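Local coordinates for ankyrin repeat domain protein (Legionella pneumophila subsp. pneumophila, PDB 6MCA) that is an ankyrin-repeat effector of Legionella with a cysteine protease-like region and interacts with the host LARP7 component of the 7SK snRNP complex, at residues A[151-162]-A[387-398]; A[170-178]-A[403-411]. All coordinates share one frame; numbering follows the deposited sequence.

Interaction 1. Residues A[151-162]-A[387-398]; sequences LDFINAKLIGHR and DKDRALDECIQR
A helix-helix interface joins residues 151-162, the C-terminal part of helix 147-162, to residues 387-398 of the long helix 373-399. The two run roughly antiparallel at -140°, their axes 9.7 Å apart at closest approach, and a salt-bridge network of Arg162, Asp387, Arg390, Glu394 and Arg398 extends along the interface. In the middle Ile159 lays CG1 on Ala391 CB (3.6 Å) and turns CD1 to Cys395 SG. The side chain of Asn155 fits as a knob into the hole formed by Ala391, Glu394, Cys395 and Arg398. Ile413 and Ile417 of helix 404-421 also touch Ile159. Leu158, crossing Asp387 and Arg390 at about a right angle, sets CD2 over one face of the Arg390 guanidinium, 3.6 Å from Arg390 NH2.

At one end Arg162 grips Asp387 side-on, NE and NH2 both donating to OD2: NE, 2.6 Å from OD2, meets the anti lone pair of that oxygen, while NH2 comes in from above the carboxylate plane. A bend at chi2 (-72°) turns the Arg162 guanidinium back to this carboxylate, whose plane stands 85° from its own; Trp383 adds a cation-pi contact. The other oxygen, Asp387 OD1, takes Arg390 NH2 at 2.6 Å through its syn lone pair, so two arginines of different helices share the carboxylate and probably keep it ionised.

At the other end Arg398, extended from CG to NE, brings one guanidinium face against Leu151 CB; Glu394 CG covers the opposite face. Arg398 NH1 makes a weak bond to Leu151 O, and two waters lie at the guanidinium edge. One bridges Arg398 NH1 to Asp152 OD1, whose OD2 is salt-bridged to Arg406 of helix 404-421; the other accepts from Arg398 NH2 at 2.9 Å and donates to Leu151 O.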
loop_
_atom_site.group_PDB
_atom_site.type_symbol
_atom_site.label_atom_id
_atom_site.label_comp_id
_atom_site.label_asym_id
_atom_site.label_seq_id
_atom_site.Cartn_x
_atom_site.Cartn_y
_atom_site.Cartn_z
ATOM N N LEU A 151 10.928 4.240 6.525
ATOM C CA LEU A 151 11.639 3.482 5.499
ATOM C C LEU A 151 11.554 1.983 5.757
ATOM O O LEU A 151 11.317 1.198 4.831
ATOM C CB LEU A 151 13.098 3.932 5.424
ATOM C CG LEU A 151 13.353 5.358 4.930
ATOM C CD1 LEU A 151 14.844 5.598 4.747
ATOM C CD2 LEU A 151 12.598 5.627 3.639
ATOM N N ASP A 152 11.731 1.566 7.015
ATOM C CA ASP A 152 11.690 0.147 7.342
ATOM C C ASP A 152 10.292 -0.422 7.161
ATOM O O ASP A 152 10.138 -1.546 6.669
ATOM C CB ASP A 152 12.181 -0.080 8.771
ATOM C CG ASP A 152 13.646 0.271 8.946
ATOM O OD1 ASP A 152 14.384 0.270 7.938
ATOM O OD2 ASP A 152 14.058 0.552 10.092
ATOM N N PHE A 153 9.257 0.330 7.551
ATOM C CA PHE A 153 7.892 -0.135 7.322
ATOM C C PHE A 153 7.629 -0.335 5.834
ATOM O O PHE A 153 7.111 -1.380 5.416
ATOM C CB PHE A 153 6.885 0.852 7.917
ATOM C CG PHE A 153 5.449 0.494 7.641
ATOM C CD1 PHE A 153 4.756 -0.350 8.492
ATOM C CD2 PHE A 153 4.792 1.001 6.530
ATOM C CE1 PHE A 153 3.438 -0.686 8.240
ATOM C CE2 PHE A 153 3.474 0.668 6.272
ATOM C CZ PHE A 153 2.796 -0.174 7.129
ATOM N N ILE A 154 7.979 0.665 5.020
ATOM C CA ILE A 154 7.741 0.577 3.581
ATOM C C ILE A 154 8.478 -0.619 2.993
ATOM O O ILE A 154 7.911 -1.405 2.223
ATOM C CB ILE A 154 8.154 1.887 2.887
ATOM C CG1 ILE A 154 7.265 3.042 3.351
ATOM C CG2 ILE A 154 8.098 1.730 1.372
ATOM C CD1 ILE A 154 7.793 4.409 2.969
ATOM N N ASN A 155 9.753 -0.783 3.359
ATOM C CA ASN A 155 10.551 -1.865 2.793
ATOM C C ASN A 155 10.028 -3.230 3.225
ATOM O O ASN A 155 9.958 -4.156 2.410
ATOM C CB ASN A 155 12.016 -1.696 3.193
ATOM C CG ASN A 155 12.867 -2.890 2.810
ATOM O OD1 ASN A 155 13.306 -3.014 1.666
ATOM N ND2 ASN A 155 13.106 -3.777 3.768
ATOM N N ALA A 156 9.653 -3.375 4.499
ATOM C CA ALA A 156 9.149 -4.657 4.979
ATOM C C ALA A 156 7.833 -5.020 4.305
ATOM O O ALA A 156 7.634 -6.173 3.904
ATOM C CB ALA A 156 8.984 -4.622 6.498
ATOM N N LYS A 157 6.923 -4.050 4.164
ATOM C CA LYS A 157 5.663 -4.328 3.481
ATOM C C LYS A 157 5.899 -4.695 2.021
ATOM O O LYS A 157 5.310 -5.659 1.509
ATOM C CB LYS A 157 4.733 -3.119 3.586
ATOM C CG LYS A 157 4.175 -2.876 4.978
ATOM C CD LYS A 157 3.263 -4.007 5.419
ATOM C CE LYS A 157 2.049 -4.125 4.511
ATOM N NZ LYS A 157 1.268 -5.358 4.800
ATOM N N LEU A 158 6.769 -3.944 1.337
ATOM C CA LEU A 158 7.041 -4.221 -0.069
ATOM C C LEU A 158 7.672 -5.595 -0.249
ATOM O O LEU A 158 7.357 -6.307 -1.208
ATOM C CB LEU A 158 7.942 -3.131 -0.649
ATOM C CG LEU A 158 8.246 -3.219 -2.145
ATOM C CD1 LEU A 158 6.960 -3.163 -2.955
ATOM C CD2 LEU A 158 9.195 -2.109 -2.563
ATOM N N ILE A 159 8.555 -5.991 0.668
ATOM C CA ILE A 159 9.182 -7.305 0.568
ATOM C C ILE A 159 8.165 -8.405 0.841
ATOM O O ILE A 159 8.119 -9.415 0.127
ATOM C CB ILE A 159 10.390 -7.394 1.516
ATOM C CG1 ILE A 159 11.628 -6.798 0.846
ATOM C CG2 ILE A 159 10.642 -8.835 1.937
ATOM C CD1 ILE A 159 12.862 -6.850 1.702
ATOM N N GLY A 160 7.333 -8.231 1.871
ATOM C CA GLY A 160 6.315 -9.226 2.157
ATOM C C GLY A 160 5.348 -9.421 1.006
ATOM O O GLY A 160 4.874 -10.532 0.762
ATOM N N HIS A 161 5.052 -8.346 0.274
ATOM C CA HIS A 161 4.137 -8.470 -0.857
ATOM C C HIS A 161 4.831 -9.054 -2.086
ATOM O O HIS A 161 4.317 -9.989 -2.709
ATOM C CB HIS A 161 3.519 -7.110 -1.181
ATOM C CG HIS A 161 2.471 -6.678 -0.204
ATOM N ND1 HIS A 161 1.506 -7.535 0.280
ATOM C CD2 HIS A 161 2.235 -5.478 0.378
ATOM C CE1 HIS A 161 0.722 -6.883 1.120
ATOM N NE2 HIS A 161 1.142 -5.633 1.197
ATOM N N ARG A 162 6.000 -8.516 -2.449
ATOM C CA ARG A 162 6.679 -8.953 -3.667
ATOM C C ARG A 162 7.116 -10.409 -3.572
ATOM O O ARG A 162 7.011 -11.161 -4.548
ATOM C CB ARG A 162 7.885 -8.058 -3.947
ATOM C CG ARG A 162 7.537 -6.643 -4.365
ATOM C CD ARG A 162 6.978 -6.594 -5.774
ATOM N NE ARG A 162 6.850 -5.218 -6.245
ATOM C CZ ARG A 162 5.966 -4.817 -7.153
ATOM N NH1 ARG A 162 5.125 -5.688 -7.694
ATOM N NH2 ARG A 162 5.922 -3.542 -7.516
ATOM N N ASP A 387 11.795 -5.026 -9.089
ATOM C CA ASP A 387 11.391 -4.488 -7.792
ATOM C C ASP A 387 11.752 -5.442 -6.660
ATOM O O ASP A 387 12.162 -5.001 -5.578
ATOM C CB ASP A 387 9.893 -4.186 -7.792
ATOM C CG ASP A 387 9.531 -3.048 -6.858
ATOM O OD1 ASP A 387 10.273 -2.042 -6.830
ATOM O OD2 ASP A 387 8.507 -3.156 -6.151
ATOM N N LYS A 388 11.596 -6.750 -6.887
ATOM C CA LYS A 388 12.076 -7.734 -5.919
ATOM C C LYS A 388 13.545 -7.494 -5.589
ATOM O O LYS A 388 13.927 -7.351 -4.415
ATOM C CB LYS A 388 11.891 -9.151 -6.465
ATOM C CG LYS A 388 10.460 -9.652 -6.519
ATOM C CD LYS A 388 10.431 -11.091 -7.016
ATOM C CE LYS A 388 9.014 -11.621 -7.138
ATOM N NZ LYS A 388 8.996 -13.013 -7.671
ATOM N N ASP A 389 14.384 -7.442 -6.627
ATOM C CA ASP A 389 15.815 -7.268 -6.402
ATOM C C ASP A 389 16.132 -5.907 -5.787
ATOM O O ASP A 389 17.062 -5.799 -4.981
ATOM C CB ASP A 389 16.577 -7.467 -7.711
ATOM C CG ASP A 389 16.555 -8.910 -8.181
ATOM O OD1 ASP A 389 16.626 -9.817 -7.324
ATOM O OD2 ASP A 389 16.461 -9.140 -9.406
ATOM N N ARG A 390 15.362 -4.872 -6.128
ATOM C CA ARG A 390 15.589 -3.547 -5.557
ATOM C C ARG A 390 15.317 -3.544 -4.058
ATOM O O ARG A 390 16.095 -2.982 -3.278
ATOM C CB ARG A 390 14.708 -2.515 -6.266
ATOM C CG ARG A 390 14.954 -1.070 -5.842
ATOM C CD ARG A 390 13.950 -0.601 -4.791
ATOM N NE ARG A 390 12.580 -0.570 -5.297
ATOM C CZ ARG A 390 11.574 0.052 -4.689
ATOM N NH1 ARG A 390 11.782 0.695 -3.549
ATOM N NH2 ARG A 390 10.358 0.030 -5.221
ATOM N N ALA A 391 14.208 -4.157 -3.639
ATOM C CA ALA A 391 13.904 -4.223 -2.213
ATOM C C ALA A 391 14.950 -5.042 -1.465
ATOM O O ALA A 391 15.383 -4.664 -0.363
ATOM C CB ALA A 391 12.506 -4.804 -2.004
ATOM N N LEU A 392 15.377 -6.165 -2.054
ATOM C CA LEU A 392 16.423 -6.967 -1.424
ATOM C C LEU A 392 17.716 -6.169 -1.271
ATOM O O LEU A 392 18.370 -6.220 -0.218
ATOM C CB LEU A 392 16.664 -8.238 -2.238
ATOM C CG LEU A 392 17.715 -9.212 -1.704
ATOM C CD1 LEU A 392 17.410 -9.591 -0.266
ATOM C CD2 LEU A 392 17.782 -10.451 -2.580
ATOM N N ASP A 393 18.095 -5.416 -2.308
ATOM C CA ASP A 393 19.306 -4.604 -2.243
ATOM C C ASP A 393 19.176 -3.500 -1.201
ATOM O O ASP A 393 20.149 -3.175 -0.514
ATOM C CB ASP A 393 19.613 -4.008 -3.616
ATOM C CG ASP A 393 20.027 -5.056 -4.628
ATOM O OD1 ASP A 393 20.309 -6.202 -4.219
ATOM O OD2 ASP A 393 20.069 -4.734 -5.834
ATOM N N GLU A 394 17.988 -2.901 -1.084
ATOM C CA GLU A 394 17.759 -1.904 -0.042
ATOM C C GLU A 394 18.003 -2.498 1.337
ATOM O O GLU A 394 18.677 -1.892 2.181
ATOM C CB GLU A 394 16.335 -1.354 -0.140
ATOM C CG GLU A 394 16.174 -0.173 -1.075
ATOM C CD GLU A 394 14.751 0.351 -1.106
ATOM O OE1 GLU A 394 13.854 -0.325 -0.556
ATOM O OE2 GLU A 394 14.528 1.438 -1.680
ATOM N N CYS A 395 17.456 -3.691 1.585
ATOM C CA CYS A 395 17.669 -4.346 2.875
ATOM C C CYS A 395 19.151 -4.610 3.124
ATOM O O CYS A 395 19.675 -4.327 4.211
ATOM C CB CYS A 395 16.874 -5.648 2.943
ATOM S SG CYS A 395 15.313 -5.507 3.823
ATOM N N ILE A 396 19.841 -5.158 2.120
ATOM C CA ILE A 396 21.252 -5.500 2.287
ATOM C C ILE A 396 22.080 -4.251 2.563
ATOM O O ILE A 396 22.974 -4.257 3.419
ATOM C CB ILE A 396 21.766 -6.263 1.053
ATOM C CG1 ILE A 396 21.134 -7.652 0.994
ATOM C CG2 ILE A 396 23.284 -6.368 1.074
ATOM C CD1 ILE A 396 21.430 -8.392 -0.282
ATOM N N GLN A 397 21.788 -3.157 1.857
ATOM C CA GLN A 397 22.539 -1.923 2.064
ATOM C C GLN A 397 22.260 -1.329 3.438
ATOM O O GLN A 397 23.182 -0.856 4.113
ATOM C CB GLN A 397 22.203 -0.913 0.967
ATOM C CG GLN A 397 22.782 0.472 1.200
ATOM C CD GLN A 397 22.487 1.426 0.059
ATOM O OE1 GLN A 397 22.960 1.237 -1.063
ATOM N NE2 GLN A 397 21.701 2.459 0.340
ATOM N N ARG A 398 20.998 -1.346 3.874
ATOM C CA ARG A 398 20.666 -0.773 5.171
ATOM C C ARG A 398 21.187 -1.609 6.331
ATOM O O ARG A 398 21.343 -1.075 7.434
ATOM C CB ARG A 398 19.153 -0.595 5.300
ATOM C CG ARG A 398 18.586 0.491 4.407
ATOM C CD ARG A 398 17.070 0.484 4.424
ATOM N NE ARG A 398 16.519 1.415 3.445
ATOM C CZ ARG A 398 15.235 1.471 3.107
ATOM N NH1 ARG A 398 14.364 0.650 3.675
ATOM N NH2 ARG A 398 14.824 2.350 2.203
HETATM O O HOH W 1 11.946 1.882 2.047
HETATM O O HOH W 2 14.741 -1.540 5.889
#

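Interaction 2. Residues A[170-178]-A[403-411]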
loop_
_atom_site.group_PDB
_atom_site.type_symbol
_atom_site.label_atom_id
_atom_site.label_comp_id
_atom_site.label_asym_id
_atom_site.label_seq_id
_atom_site.Cartn_x
_atom_site.Cartn_y
_atom_site.Cartn_z
ATOM N N ASP A 170 8.924 -8.468 12.990
ATOM C CA ASP A 170 9.028 -7.339 13.902
ATOM C C ASP A 170 9.996 -6.303 13.347
ATOM O O ASP A 170 11.140 -6.629 13.013
ATOM C CB ASP A 170 9.468 -7.796 15.293
ATOM C CG ASP A 170 8.324 -8.382 16.099
ATOM O OD1 ASP A 170 7.488 -9.101 15.513
ATOM O OD2 ASP A 170 8.253 -8.112 17.317
ATOM N N ILE A 171 9.526 -5.064 13.250
ATOM C CA ILE A 171 10.361 -3.942 12.849
ATOM C C ILE A 171 10.555 -3.036 14.059
ATOM O O ILE A 171 9.960 -3.234 15.116
ATOM C CB ILE A 171 9.772 -3.170 11.653
ATOM C CG1 ILE A 171 8.461 -2.484 12.044
ATOM C CG2 ILE A 171 9.566 -4.100 10.465
ATOM C CD1 ILE A 171 7.965 -1.491 11.016
ATOM N N VAL A 172 11.406 -2.028 13.896
ATOM C CA VAL A 172 11.782 -1.136 14.987
ATOM C C VAL A 172 11.062 0.192 14.808
ATOM O O VAL A 172 11.131 0.805 13.735
ATOM C CB VAL A 172 13.306 -0.933 15.034
ATOM C CG1 VAL A 172 13.682 0.007 16.163
ATOM C CG2 VAL A 172 14.012 -2.271 15.190
ATOM N N ASN A 173 10.369 0.638 15.854
ATOM C CA ASN A 173 9.693 1.928 15.818
ATOM C C ASN A 173 10.692 3.030 16.171
ATOM O O ASN A 173 11.894 2.790 16.315
ATOM C CB ASN A 173 8.465 1.916 16.732
ATOM C CG ASN A 173 8.807 1.687 18.201
ATOM O OD1 ASN A 173 9.958 1.809 18.621
ATOM N ND2 ASN A 173 7.791 1.358 18.991
ATOM N N ALA A 174 10.200 4.261 16.324
ATOM C CA ALA A 174 11.082 5.390 16.592
ATOM C C ALA A 174 11.641 5.393 18.009
ATOM O O ALA A 174 12.501 6.226 18.311
ATOM C CB ALA A 174 10.347 6.703 16.327
ATOM N N LYS A 175 11.179 4.496 18.878
ATOM C CA LYS A 175 11.685 4.395 20.239
ATOM C C LYS A 175 12.622 3.211 20.432
ATOM O O LYS A 175 12.935 2.861 21.574
ATOM C CB LYS A 175 10.524 4.302 21.231
ATOM C CG LYS A 175 9.884 5.636 21.572
ATOM C CD LYS A 175 8.979 5.509 22.787
ATOM C CE LYS A 175 7.921 4.439 22.577
ATOM N NZ LYS A 175 7.089 4.231 23.796
ATOM N N GLY A 176 13.074 2.587 19.348
ATOM C CA GLY A 176 13.921 1.418 19.447
ATOM C C GLY A 176 13.214 0.145 19.852
ATOM O O GLY A 176 13.881 -0.879 20.038
ATOM N N GLU A 177 11.893 0.172 19.994
ATOM C CA GLU A 177 11.120 -0.989 20.405
ATOM C C GLU A 177 10.564 -1.717 19.188
ATOM O O GLU A 177 10.294 -1.113 18.147
ATOM C CB GLU A 177 9.975 -0.580 21.334
ATOM C CG GLU A 177 10.314 0.572 22.267
ATOM C CD GLU A 177 9.179 0.907 23.214
ATOM O OE1 GLU A 177 9.400 0.880 24.443
ATOM O OE2 GLU A 177 8.063 1.196 22.730
ATOM N N PHE A 178 10.391 -3.027 19.334
ATOM C CA PHE A 178 9.896 -3.855 18.244
ATOM C C PHE A 178 8.374 -3.824 18.197
ATOM O O PHE A 178 7.707 -3.958 19.228
ATOM C CB PHE A 178 10.386 -5.293 18.399
ATOM C CG PHE A 178 11.860 -5.463 18.167
ATOM C CD1 PHE A 178 12.375 -5.489 16.881
ATOM C CD2 PHE A 178 12.731 -5.606 19.234
ATOM C CE1 PHE A 178 13.732 -5.647 16.665
ATOM C CE2 PHE A 178 14.089 -5.765 19.024
ATOM C CZ PHE A 178 14.589 -5.785 17.738
ATOM N N SER A 403 21.349 0.085 13.399
ATOM C CA SER A 403 21.510 -0.180 14.816
ATOM C C SER A 403 21.351 -1.678 15.070
ATOM O O SER A 403 20.919 -2.421 14.187
ATOM C CB SER A 403 20.487 0.628 15.613
ATOM O OG SER A 403 19.193 0.058 15.503
ATOM N N PRO A 404 21.710 -2.160 16.268
ATOM C CA PRO A 404 21.540 -3.599 16.543
ATOM C C PRO A 404 20.112 -4.094 16.376
ATOM O O PRO A 404 19.901 -5.175 15.811
ATOM C CB PRO A 404 22.024 -3.730 17.995
ATOM C CG PRO A 404 22.998 -2.622 18.158
ATOM C CD PRO A 404 22.456 -1.482 17.345
ATOM N N GLU A 405 19.121 -3.334 16.848
ATOM C CA GLU A 405 17.734 -3.779 16.734
ATOM C C GLU A 405 17.269 -3.783 15.282
ATOM O O GLU A 405 16.632 -4.745 14.827
ATOM C CB GLU A 405 16.829 -2.891 17.588
ATOM C CG GLU A 405 17.177 -2.891 19.070
ATOM C CD GLU A 405 18.118 -1.764 19.450
ATOM O OE1 GLU A 405 18.022 -0.677 18.842
ATOM O OE2 GLU A 405 18.952 -1.963 20.359
ATOM N N ARG A 406 17.570 -2.716 14.538
ATOM C CA ARG A 406 17.231 -2.699 13.121
ATOM C C ARG A 406 18.004 -3.764 12.354
ATOM O O ARG A 406 17.479 -4.332 11.391
ATOM C CB ARG A 406 17.487 -1.311 12.534
ATOM C CG ARG A 406 16.693 -0.210 13.220
ATOM C CD ARG A 406 16.436 0.970 12.295
ATOM N NE ARG A 406 17.638 1.391 11.584
ATOM C CZ ARG A 406 17.808 1.278 10.271
ATOM N NH1 ARG A 406 16.849 0.758 9.518
ATOM N NH2 ARG A 406 18.937 1.690 9.710
ATOM N N LYS A 407 19.238 -4.059 12.773
ATOM C CA LYS A 407 19.980 -5.158 12.163
ATOM C C LYS A 407 19.276 -6.489 12.394
ATOM O O LYS A 407 19.184 -7.315 11.479
ATOM C CB LYS A 407 21.403 -5.206 12.715
ATOM C CG LYS A 407 22.387 -4.276 12.028
ATOM C CD LYS A 407 23.820 -4.715 12.288
ATOM C CE LYS A 407 24.815 -3.644 11.873
ATOM N NZ LYS A 407 26.215 -4.146 11.919
ATOM N N ALA A 408 18.774 -6.713 13.612
ATOM C CA ALA A 408 18.035 -7.941 13.892
ATOM C C ALA A 408 16.770 -8.027 13.047
ATOM O O ALA A 408 16.439 -9.092 12.511
ATOM C CB ALA A 408 17.692 -8.021 15.380
ATOM N N SER A 409 16.053 -6.909 12.911
ATOM C CA SER A 409 14.845 -6.897 12.090
ATOM C C SER A 409 15.166 -7.215 10.632
ATOM O O SER A 409 14.483 -8.027 9.992
ATOM C CB SER A 409 14.150 -5.540 12.206
ATOM O OG SER A 409 13.081 -5.436 11.284
ATOM N N ILE A 410 16.208 -6.581 10.091
ATOM C CA ILE A 410 16.582 -6.808 8.699
ATOM C C ILE A 410 17.041 -8.247 8.494
ATOM O O ILE A 410 16.739 -8.866 7.468
ATOM C CB ILE A 410 17.659 -5.794 8.269
ATOM C CG1 ILE A 410 17.071 -4.380 8.241
ATOM C CG2 ILE A 410 18.232 -6.156 6.908
ATOM C CD1 ILE A 410 18.098 -3.290 8.025
ATOM N N ALA A 411 17.766 -8.806 9.466
ATOM C CA ALA A 411 18.187 -10.198 9.360
ATOM C C ALA A 411 16.989 -11.138 9.377
ATOM O O ALA A 411 16.963 -12.130 8.640
ATOM C CB ALA A 411 19.159 -10.541 10.489
HETATM O O HOH W 3 13.033 -1.991 11.605
#
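Strand 170-172 runs nearly antiparallel to helix 404-411, at -150° with the axes 7.5 Å apart, and Ile171 faces Ser409 with their CA atoms 5.4 Å from each other. The strand belongs to a two-stranded beta hairpin whose Asn173 to Gly176 type I turn leads into the second strand at Phe178; the helix is the start of helix 404-421.

Ser409 donates OG-H to the backbone oxygen of Asp170, OG to O 2.9 Å, the donor tilted 15° from the carbonyl plane. With its OG anti to the backbone N (chi1 172°), the serine reaches across to the strand, and a water that accepts from Val172 N makes a further, weak bond to the same OG. Val172 points at the helix and rests CG2 on its backbone, 3.6 Å from Glu405 C, with CB against Arg406 CG. The aromatic ring of Phe178 comes in edge first: CE1 lies 3.5 Å from Glu405 O, near the ring plane, and CZ meets Glu405 CB at 3.7 Å. Glu405 CG, anti to its carbonyl carbon, lies alongside Gly176 O.

The turn is held by Asn173, whose OD1 accepts from Lys175 N, an Asx turn, and from Glu177 N, the two donors coming from opposite faces of its amide plane. At the helix start Ser403 is the N-cap, its OG receiving a weak bond from Arg406 N, while the Arg406 guanidinium turns to Asp152 of helix 147-162. The directional polar hold therefore rests mainly on the Ser409-Asp170 bond, with the water link weak, and the remaining contacts are van der Waals packing of Val172 and the Phe178 edge, which sets the strand close against the helix without pairing charges across it.

Overall arrangement
The contacts share their surroundings: helix 147-162 is followed in the chain by strand 168-172, and helix 373-399 by helix 404-421, so both join the same two regions, about 225 residues apart in sequence. Interaction 1 is the more buried and buries twice the area; its charged groups pair across the interface and along helix 373-399 around an apolar middle. Interaction 2 lies farther from the chain's centre and is partly exposed, a hairpin resting on a helix start with no salt bridge between its segments. Their centres are 15 Å apart, and they meet directly: Asp152 OD2 pairs with Arg406 NH1 at 2.9 Å, Phe153 packs on Ile171, and Ile410 touches Cys395 and Arg398.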